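(R)-specific secondary-alkylsulfatase (Pseudomonas sp., PDB 4AXH) hydrolyses (R)-secondary alkyl sulfates with strict inversion of configuration, using two zinc ions, to give (S)-alcohols and sulfate. Local coordinates at residues Met316-Leu319 and Leu320-Arg323; Tyr417-Leu420 and Ser421-Leu424; Val327-Ala330 and Lys331-Ala334; Met225-Arg228 and Gly229-Ser233. All coordinates share one frame; numbering follows the deposited sequence.

Contact 1. Residues Met316-Leu319 and Leu320-Arg323; sequences MHNL and LTPR
N318 reaches across the turn at L319-L320 to the residues that follow it, T321 and P322, and its side chain crosses each of them at about a right angle. Its CG lies beside the backbone N (chi1 -74°), which leaves the amide next to T321 and the P322 ring. Its CB sits 3.9 Å from T321 N, against the backbone. CG comes next, 4.0 Å from T321 CA. At the tip, ND2 lies 3.8 Å from P322 CD and is about as close to T321 CB, while OD1 of the same amide is 4.0 Å from P322 CD. All of this is van der Waals packing, and the turn has no direct hydrogen bond across it. A water does the bridging instead: it accepts from T321 N at 2.8 Å and donates a long, weak bond to L319 O. Before the turn, N318 N donates to H317 ND1 at 2.9 Å, nearly in the imidazole plane, which helps set the turn of that ring, together with a weak bond between NE2 and E291. N318 through R323 all belong to the sulfate-binding site, so the turn shapes part of the substrate pocket. The loop runs between strand 305-307 and helix 330-344. L319 and L320 pack on helix 420-431, T321 and P322 meet Q232 of helix 222-233, and L320 also touches F434 of the second subunit.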
# COMPACT_ATOMS: atom_id res chain seq x y z
N MET A 316 17.28 10.99 -2.09
CA MET A 316 15.90 10.68 -1.77
C MET A 316 15.81 9.17 -1.69
O MET A 316 16.39 8.49 -2.54
CB MET A 316 14.95 11.21 -2.86
CG MET A 316 13.49 11.07 -2.46
SD MET A 316 12.32 11.66 -3.69
CE MET A 316 11.99 13.35 -3.12
N HIS A 317 15.16 8.62 -0.65
CA HIS A 317 15.03 7.16 -0.54
C HIS A 317 13.71 6.73 -1.20
O HIS A 317 12.96 7.58 -1.71
CB HIS A 317 15.12 6.71 0.93
CG HIS A 317 15.77 5.37 1.17
ND1 HIS A 317 15.51 4.26 0.36
CD2 HIS A 317 16.60 4.99 2.17
CE1 HIS A 317 16.19 3.26 0.88
NE2 HIS A 317 16.87 3.64 1.97
N ASN A 318 13.43 5.42 -1.21
CA ASN A 318 12.21 4.93 -1.85
C ASN A 318 11.04 4.82 -0.90
O ASN A 318 11.21 4.36 0.22
CB ASN A 318 12.45 3.56 -2.47
CG ASN A 318 13.26 3.56 -3.74
OD1 ASN A 318 12.88 4.14 -4.80
ND2 ASN A 318 14.34 2.80 -3.70
N LEU A 319 9.85 5.17 -1.38
CA LEU A 319 8.61 4.93 -0.64
C LEU A 319 8.06 3.59 -1.20
O LEU A 319 7.33 2.88 -0.52
CB LEU A 319 7.59 6.08 -0.79
CG LEU A 319 7.98 7.35 -0.08
CD1 LEU A 319 7.02 8.47 -0.41
CD2 LEU A 319 8.13 7.14 1.44
N LEU A 320 8.47 3.26 -2.45
CA LEU A 320 8.15 2.04 -3.19
C LEU A 320 9.40 1.59 -3.94
O LEU A 320 9.67 2.12 -5.03
CB LEU A 320 6.94 2.21 -4.17
CG LEU A 320 6.45 0.93 -4.87
CD1 LEU A 320 5.62 0.08 -3.95
CD2 LEU A 320 5.64 1.25 -6.10
N THR A 321 10.14 0.61 -3.38
CA THR A 321 11.34 0.08 -4.04
C THR A 321 11.05 -0.57 -5.41
O THR A 321 10.01 -1.20 -5.59
CB THR A 321 12.33 -0.61 -3.07
OG1 THR A 321 13.20 -1.47 -3.79
CG2 THR A 321 11.67 -1.38 -1.99
N PRO A 322 11.90 -0.29 -6.45
CA PRO A 322 11.62 -0.80 -7.81
C PRO A 322 11.62 -2.33 -8.02
O PRO A 322 11.07 -2.82 -9.02
CB PRO A 322 12.68 -0.11 -8.67
CG PRO A 322 13.18 1.00 -7.85
CD PRO A 322 13.11 0.54 -6.45
N ARG A 323 12.22 -3.09 -7.08
CA ARG A 323 12.22 -4.56 -7.13
C ARG A 323 10.84 -5.12 -6.76
O ARG A 323 10.57 -6.30 -7.00
CB ARG A 323 13.29 -5.12 -6.17
CG ARG A 323 13.07 -4.81 -4.68
CD ARG A 323 14.28 -5.23 -3.88
NE ARG A 323 13.98 -6.36 -2.98
CZ ARG A 323 14.48 -7.59 -3.10
NH1 ARG A 323 15.30 -7.89 -4.10
NH2 ARG A 323 14.16 -8.53 -2.22
O HOH W 1 9.04 0.00 -0.86

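Contact 2. Residues Tyr417-Leu420 and Ser421-Leu424; sequences YGAL and STNL
A419 and N423 close the first turn of helix 420-431, with N423 N donating to A419 O at 2.9 Å. A419 holds the N-cap position, and one residue on, L424 N gives the next bond of the helix, to L420 O at 3.0 Å. Two side-chain pairs make the closely packed part. L420 and L424 lie side by side and point the same way, with CD1 of L420 3.7 Å from CD1 of L424. L420 reaches there with CG anti to its backbone N (chi1 161°), whereas L424 turns its CG beside the N, where that carbon also lies against L420 O. On another flank, the methyl of A419 rests against the side chain of T422, its CB 3.3 Å from OG1. S421 makes the looser side: it is partly exposed, and its OG comes no nearer than 4.1 Å to A419 CB. N423 spends its amide outside the turn, with OD1 accepting from L319 N and ND2 donating to H317 O. That ties the loop of N318 and L319 to this helix; Y417, another sulfate-binding residue, lies a few residues before the helix start. Around it, L420 and L424 face V400 of helix 393-400 and L379 of helix 362-388, A419 and T422 meet W517 of helix 515-529, and S421 touches D443 of the second subunit.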
# COMPACT_ATOMS: atom_id res chain seq x y z
N TYR A 417 18.26 7.68 -5.71
CA TYR A 417 17.86 6.33 -5.33
C TYR A 417 16.38 6.26 -5.48
O TYR A 417 15.89 5.64 -6.43
CB TYR A 417 18.27 6.04 -3.87
CG TYR A 417 18.35 4.56 -3.56
CD1 TYR A 417 19.39 3.78 -4.04
CD2 TYR A 417 17.41 3.96 -2.72
CE1 TYR A 417 19.47 2.42 -3.74
CE2 TYR A 417 17.48 2.60 -2.42
CZ TYR A 417 18.51 1.83 -2.95
OH TYR A 417 18.59 0.48 -2.67
N GLY A 418 15.66 6.97 -4.62
CA GLY A 418 14.22 7.13 -4.75
C GLY A 418 13.94 8.13 -5.86
O GLY A 418 14.82 8.91 -6.25
N ALA A 419 12.73 8.11 -6.40
CA ALA A 419 12.42 9.09 -7.42
C ALA A 419 11.22 9.91 -6.97
O ALA A 419 10.31 9.37 -6.33
CB ALA A 419 12.16 8.41 -8.73
N LEU A 420 11.25 11.24 -7.22
CA LEU A 420 10.18 12.15 -6.82
C LEU A 420 8.87 11.77 -7.51
O LEU A 420 7.83 11.67 -6.85
CB LEU A 420 10.58 13.63 -7.04
CG LEU A 420 9.47 14.70 -7.10
CD1 LEU A 420 8.87 14.99 -5.75
CD2 LEU A 420 10.01 15.97 -7.70
N SER A 421 8.93 11.46 -8.80
CA SER A 421 7.77 11.01 -9.58
C SER A 421 7.18 9.70 -9.00
O SER A 421 6.00 9.65 -8.66
CB SER A 421 8.16 10.83 -11.04
OG SER A 421 9.24 9.91 -11.14
N THR A 422 8.05 8.66 -8.82
CA THR A 422 7.70 7.34 -8.28
C THR A 422 7.06 7.46 -6.90
O THR A 422 5.99 6.87 -6.68
CB THR A 422 8.95 6.47 -8.25
OG1 THR A 422 9.56 6.48 -9.53
CG2 THR A 422 8.68 5.04 -7.75
N ASN A 423 7.71 8.24 -5.99
CA ASN A 423 7.26 8.47 -4.62
C ASN A 423 5.95 9.19 -4.54
O ASN A 423 5.14 8.83 -3.69
CB ASN A 423 8.33 9.16 -3.80
CG ASN A 423 9.47 8.23 -3.40
OD1 ASN A 423 9.36 6.98 -3.46
ND2 ASN A 423 10.58 8.83 -2.99
N LEU A 424 5.71 10.19 -5.41
CA LEU A 424 4.40 10.88 -5.45
C LEU A 424 3.31 9.89 -5.88
O LEU A 424 2.25 9.83 -5.25
CB LEU A 424 4.41 12.11 -6.38
CG LEU A 424 5.29 13.30 -5.98
CD1 LEU A 424 5.48 14.20 -7.12
CD2 LEU A 424 4.71 14.07 -4.78

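Contact 3. Residues Val327-Ala330 and Lys331-Ala334; sequences VRDA and KAWA
W333 and R328 bring two flat groups together without stacking them: the guanidinium plane stands 88° from the indole plane, and the touch is made by the aliphatic part of the arginine, whose CD lies 4.0 Å from W333 CZ3. R328 runs extended from CG to NE, so its guanidinium passes on beyond the indole, where NH1 donates to N318 O. The indole itself stacks on the ring of Y376, and at its edge NE1 donates to N311 O. The third flat group is the carboxylate of D329, which folds back over the start of the helix because CG is anti to its own backbone N (chi1 -176°). OD1 takes two weak capping bonds, from K331 N at 3.0 Å and from A332 N at 3.5 Å; OD2 lies 3.5 Å from the methyl carbon CB of A332. Behind this N-cap the regular helix bonds begin, W333 N to D329 O at 3.0 Å and A334 N to A330 O at 2.9 Å. The amine of K331 bends away and forms no salt bridge with D329. The cap marks the start of helix 330-344, two residues after sulfate-binding R328, which its bonds to N318 and L319 hold. A carboxylate beside the first N-H groups of a helix is probably stabilised as the anion, and R430 lies at long, weak ion-pair distance from OD2.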
# COMPACT_ATOMS: atom_id res chain seq x y z
N VAL A 327 4.36 -0.37 0.19
CA VAL A 327 4.61 1.07 0.34
C VAL A 327 5.00 1.42 1.76
O VAL A 327 4.50 0.81 2.70
CB VAL A 327 3.45 1.97 -0.11
CG1 VAL A 327 3.67 2.54 -1.49
CG2 VAL A 327 2.10 1.28 -0.01
N ARG A 328 5.85 2.43 1.91
CA ARG A 328 6.31 2.96 3.19
C ARG A 328 5.49 4.21 3.55
O ARG A 328 4.81 4.78 2.70
CB ARG A 328 7.81 3.28 3.13
CG ARG A 328 8.62 2.04 3.10
CD ARG A 328 9.90 2.28 2.40
NE ARG A 328 10.83 1.15 2.59
CZ ARG A 328 11.98 1.02 1.93
NH1 ARG A 328 12.35 1.94 1.03
NH2 ARG A 328 12.76 -0.05 2.14
N ASP A 329 5.51 4.58 4.84
CA ASP A 329 4.78 5.75 5.34
C ASP A 329 5.74 6.94 5.50
O ASP A 329 6.50 7.03 6.51
CB ASP A 329 4.06 5.42 6.67
CG ASP A 329 3.19 6.53 7.23
OD1 ASP A 329 3.02 7.58 6.53
OD2 ASP A 329 2.65 6.35 8.35
N ALA A 330 5.65 7.89 4.53
CA ALA A 330 6.43 9.14 4.50
C ALA A 330 6.11 10.01 5.71
O ALA A 330 7.03 10.64 6.25
CB ALA A 330 6.17 9.91 3.20
N LYS A 331 4.83 9.99 6.17
CA LYS A 331 4.39 10.75 7.36
C LYS A 331 5.15 10.28 8.62
O LYS A 331 5.66 11.11 9.37
CB LYS A 331 2.85 10.68 7.53
CG LYS A 331 2.31 11.06 8.91
CD LYS A 331 1.34 12.24 8.88
CE LYS A 331 2.01 13.58 9.16
NZ LYS A 331 2.72 14.13 7.97
N ALA A 332 5.25 8.96 8.81
CA ALA A 332 5.95 8.40 9.97
C ALA A 332 7.46 8.65 9.88
O ALA A 332 8.12 8.99 10.87
CB ALA A 332 5.64 6.91 10.11
N TRP A 333 7.99 8.49 8.66
CA TRP A 333 9.39 8.74 8.34
C TRP A 333 9.79 10.19 8.73
O TRP A 333 10.72 10.36 9.51
CB TRP A 333 9.62 8.49 6.84
CG TRP A 333 11.02 8.12 6.45
CD1 TRP A 333 12.20 8.57 7.00
CD2 TRP A 333 11.38 7.30 5.33
NE1 TRP A 333 13.27 8.08 6.29
CE2 TRP A 333 12.80 7.29 5.26
CE3 TRP A 333 10.64 6.56 4.38
CZ2 TRP A 333 13.49 6.54 4.30
CZ3 TRP A 333 11.32 5.87 3.39
CH2 TRP A 333 12.73 5.82 3.39
N ALA A 334 9.04 11.22 8.23
CA ALA A 334 9.29 12.62 8.56
C ALA A 334 9.23 12.88 10.08
O ALA A 334 10.08 13.60 10.61
CB ALA A 334 8.35 13.54 7.81

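Contact 4. Residues Met225-Arg228 and Gly229-Ser233; sequences MARR and GQYQS
R227 and Q230, three residues apart on helix 222-233, cross at about a right angle and join through NH1 of the arginine and OE1 of the glutamine, 2.9 Å apart. The R227 chain sets off anti to its backbone N (chi1 169°) and bends at chi2 (58°), which brings its end toward Q230. Q230, by contrast, is extended beyond CG, and its OE1 meets the guanidinium at the edge, in plane. Over one face of that guanidinium comes the edge of the Y231 ring, CE1 4.0 Å from NH2, the planes 70° apart. NE donates to F656 O, and NH2 makes a salt bridge to E527, whose carboxylate takes the Y231 hydroxyl as well. The helix is kinked at Q230 and Y231, whose N atoms lack the usual bond to the turn before and instead reach R227 O and R228 O, each at 3.2 Å, from above the carbonyl plane. Further along, S233 turns its OG back to G229 O at 2.7 Å, reaching it from the opposite face to S233 N. Q232, on this turn, belongs to the sulfate-binding site. Y231 and Q232 meet helix 515-529, Q232 also touches T321 and P322 of the sulfate-binding loop, and R228 continues to Y435 of the second subunit.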
# COMPACT_ATOMS: atom_id res chain seq x y z
N MET A 225 10.53 -10.54 -6.77
CA MET A 225 11.35 -9.52 -6.14
C MET A 225 12.82 -9.66 -6.61
O MET A 225 13.42 -8.68 -7.07
CB MET A 225 11.27 -9.76 -4.64
CG MET A 225 11.17 -8.54 -3.81
SD MET A 225 10.00 -9.08 -2.50
CE MET A 225 8.71 -8.06 -2.77
N ALA A 226 13.38 -10.88 -6.54
CA ALA A 226 14.76 -11.21 -6.91
C ALA A 226 15.09 -10.94 -8.37
O ALA A 226 16.21 -10.52 -8.68
CB ALA A 226 15.09 -12.66 -6.56
N ARG A 227 14.14 -11.20 -9.25
CA ARG A 227 14.30 -11.00 -10.69
C ARG A 227 14.11 -9.52 -11.06
O ARG A 227 14.88 -8.99 -11.86
CB ARG A 227 13.33 -11.96 -11.43
CG ARG A 227 13.17 -11.74 -12.91
CD ARG A 227 14.43 -11.82 -13.72
NE ARG A 227 14.11 -11.48 -15.11
CZ ARG A 227 14.92 -10.86 -15.94
NH1 ARG A 227 16.15 -10.52 -15.56
NH2 ARG A 227 14.53 -10.59 -17.18
N ARG A 228 13.10 -8.86 -10.46
CA ARG A 228 12.85 -7.43 -10.65
C ARG A 228 14.04 -6.61 -10.09
O ARG A 228 14.36 -5.55 -10.62
CB ARG A 228 11.55 -7.01 -9.94
CG ARG A 228 10.24 -7.24 -10.71
CD ARG A 228 9.01 -7.03 -9.81
NE ARG A 228 8.91 -5.64 -9.35
CZ ARG A 228 8.00 -4.77 -9.78
NH1 ARG A 228 7.06 -5.14 -10.63
NH2 ARG A 228 8.01 -3.52 -9.34
N GLY A 229 14.67 -7.14 -9.03
CA GLY A 229 15.83 -6.55 -8.37
C GLY A 229 17.05 -6.48 -9.28
O GLY A 229 17.96 -5.68 -9.04
N GLN A 230 17.08 -7.31 -10.34
CA GLN A 230 18.18 -7.34 -11.32
C GLN A 230 18.23 -6.06 -12.15
O GLN A 230 19.29 -5.56 -12.52
CB GLN A 230 18.07 -8.59 -12.22
CG GLN A 230 18.57 -9.84 -11.49
CD GLN A 230 18.14 -11.14 -12.10
OE1 GLN A 230 17.73 -11.22 -13.26
NE2 GLN A 230 18.22 -12.21 -11.32
N TYR A 231 17.03 -5.52 -12.38
CA TYR A 231 16.85 -4.24 -13.06
C TYR A 231 17.32 -3.10 -12.14
O TYR A 231 18.06 -2.23 -12.59
CB TYR A 231 15.38 -4.08 -13.52
CG TYR A 231 15.11 -4.72 -14.87
CD1 TYR A 231 15.16 -6.10 -15.03
CD2 TYR A 231 14.77 -3.94 -15.97
CE1 TYR A 231 14.91 -6.69 -16.28
CE2 TYR A 231 14.49 -4.52 -17.21
CZ TYR A 231 14.57 -5.89 -17.36
OH TYR A 231 14.33 -6.45 -18.58
N GLN A 232 16.96 -3.16 -10.85
CA GLN A 232 17.33 -2.17 -9.85
C GLN A 232 18.85 -2.05 -9.66
O GLN A 232 19.37 -0.92 -9.53
CB GLN A 232 16.64 -2.52 -8.53
CG GLN A 232 16.49 -1.35 -7.56
CD GLN A 232 15.88 -1.81 -6.27
OE1 GLN A 232 14.79 -2.37 -6.25
NE2 GLN A 232 16.56 -1.55 -5.18
N SER A 233 19.54 -3.21 -9.70
CA SER A 233 20.99 -3.42 -9.47
C SER A 233 21.94 -3.06 -10.61
O SER A 233 23.12 -2.66 -10.35
CB SER A 233 21.24 -4.89 -9.14
OG SER A 233 20.43 -5.33 -8.06

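From the N terminus the chain first makes contact 4, on helix 222-233, then contact 1 in the loop after strand 305-307, contact 3 where that loop enters helix 330-344, and finally contact 2 at the start of helix 420-431. Each closes before the next opens, so none nests or crosses. Contact 1 is the hub. R323 O meets R228 NE of contact 4, L319 O accepts from R328 N of contact 3, and M316 O from G418 N of contact 2. Contacts 2 and 4 touch lightly through Y417 and Q232; contact 3 touches neither of them. The metallo-beta-lactamase part is thereby tied to the dimerisation part around the sulfate-binding residues.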